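Local coordinates for cupin 2, conserved barrel domain protein (Novosphingobium aromaticivorans DSM 12444, PDB 3ES1) that is of unknown function but has a cupin-like barrel fold and assembles as a pair of subunits, at residues G20-A23 with H24-V28. Residues are numbered along the deposited sequence; the frame is centred on the assembly and turned at random.
Sequences GHDA and HGRAV
The carboxylate of D22 folds back onto the backbone amides of H24 and R26, in the turn that joins strand 14-21 to strand 27-39. With chi1 at 71°, CG sits between the backbone N and the carbonyl carbon, which swings the acid to these amides. D22 CB lies 4.1 Å from V28 CG1, and D22 CG comes to 3.7 Å from H24 N. OD1 then accepts two backbone bonds, from H24 N at 2.8 Å and from R26 N at 3.0 Å; the donors come from opposite faces of the carboxylate plane, well out of it, and together they fix the rotation of the group. OD2 rests against aliphatic carbon instead, 3.7 Å from R26 CB and 3.8 Å from V28 CG1. The guanidinium of R26 continues to D116 of the second subunit, with which it forms a salt bridge. Replacing D22 by an alanine removes OD1, and the amides of H24 and R26 would probably lose their shared acceptor, leaving the turn less firmly held. G25 N reaches D22 O from above the carbonyl plane, and D22 N meets R26 O in its plane at 2.9 Å. G25, the last residue of the type I turn D22-G25, has phi 76°, the left-handed conformation of a G1 bulge. This is a beta hairpin closed by a type I turn with a G1 bulge, its loop bound by an Asx turn of D22, where the cupin-like fold packs against the second subunit.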
loop_
_atom_site.group_PDB
_atom_site.type_symbol
_atom_site.label_atom_id
_atom_site.label_comp_id
_atom_site.label_asym_id
_atom_site.label_seq_id
_atom_site.Cartn_x
_atom_site.Cartn_y
_atom_site.Cartn_z
ATOM N N GLY A 20 7.684 5.348 -15.582
ATOM C CA GLY A 20 8.911 6.153 -15.547
ATOM C C GLY A 20 8.864 7.243 -16.597
ATOM O O GLY A 20 7.849 7.424 -17.261
ATOM N N HIS A 21 9.991 7.931 -16.749
ATOM C CA HIS A 21 10.146 9.007 -17.746
ATOM C C HIS A 21 11.205 8.635 -18.745
ATOM O O HIS A 21 12.193 7.972 -18.397
ATOM C CB HIS A 21 10.562 10.308 -17.051
ATOM C CG HIS A 21 9.487 10.918 -16.224
ATOM N ND1 HIS A 21 9.349 10.650 -14.882
ATOM C CD2 HIS A 21 8.463 11.744 -16.555
ATOM C CE1 HIS A 21 8.281 11.287 -14.421
ATOM N NE2 HIS A 21 7.731 11.964 -15.412
ATOM N N ASP A 22 10.969 9.018 -19.991
ATOM C CA ASP A 22 11.933 8.768 -21.058
ATOM C C ASP A 22 12.876 9.950 -21.226
ATOM O O ASP A 22 12.870 10.901 -20.424
ATOM C CB ASP A 22 11.260 8.311 -22.372
ATOM C CG ASP A 22 10.487 9.426 -23.072
ATOM O OD1 ASP A 22 10.647 10.565 -22.620
ATOM O OD2 ASP A 22 9.772 9.144 -24.070
ATOM N N ALA A 23 13.712 9.875 -22.253
ATOM C CA ALA A 23 14.773 10.877 -22.427
ATOM C C ALA A 23 14.186 12.193 -22.833
ATOM O O ALA A 23 14.870 13.197 -22.848
ATOM C CB ALA A 23 15.795 10.424 -23.480
ATOM N N HIS A 24 12.900 12.172 -23.161
ATOM C CA HIS A 24 12.179 13.358 -23.637
ATOM C C HIS A 24 11.318 13.906 -22.553
ATOM O O HIS A 24 10.597 14.857 -22.772
ATOM C CB HIS A 24 11.322 13.029 -24.850
ATOM C CG HIS A 24 12.126 12.520 -25.983
ATOM N ND1 HIS A 24 12.835 13.361 -26.815
ATOM C CD2 HIS A 24 12.420 11.256 -26.368
ATOM C CE1 HIS A 24 13.505 12.631 -27.690
ATOM N NE2 HIS A 24 13.272 11.353 -27.438
ATOM N N GLY A 25 11.437 13.319 -21.367
ATOM C CA GLY A 25 10.708 13.802 -20.190
ATOM C C GLY A 25 9.236 13.420 -20.221
ATOM O O GLY A 25 8.400 14.003 -19.528
ATOM N N ARG A 26 8.926 12.452 -21.068
ATOM C CA ARG A 26 7.569 11.874 -21.167
ATOM C C ARG A 26 7.331 10.684 -20.234
ATOM O O ARG A 26 8.223 9.844 -19.991
ATOM C CB ARG A 26 7.251 11.478 -22.622
ATOM C CG ARG A 26 7.471 12.619 -23.648
ATOM C CD ARG A 26 6.902 13.934 -23.193
ATOM N NE ARG A 26 5.500 13.988 -23.519
ATOM C CZ ARG A 26 4.641 14.874 -23.043
ATOM N NH1 ARG A 26 5.037 15.831 -22.225
ATOM N NH2 ARG A 26 3.369 14.801 -23.398
ATOM N N ALA A 27 6.106 10.622 -19.726
ATOM C CA ALA A 27 5.650 9.495 -18.882
ATOM C C ALA A 27 5.308 8.299 -19.768
ATOM O O ALA A 27 4.483 8.363 -20.683
ATOM C CB ALA A 27 4.479 9.891 -17.974
ATOM N N VAL A 28 6.041 7.232 -19.498
ATOM C CA VAL A 28 5.984 5.992 -20.242
ATOM C C VAL A 28 5.940 4.800 -19.304
ATOM O O VAL A 28 6.154 4.943 -18.097
ATOM C CB VAL A 28 7.241 5.834 -21.149
ATOM C CG1 VAL A 28 7.421 7.034 -22.024
ATOM C CG2 VAL A 28 8.513 5.630 -20.322
#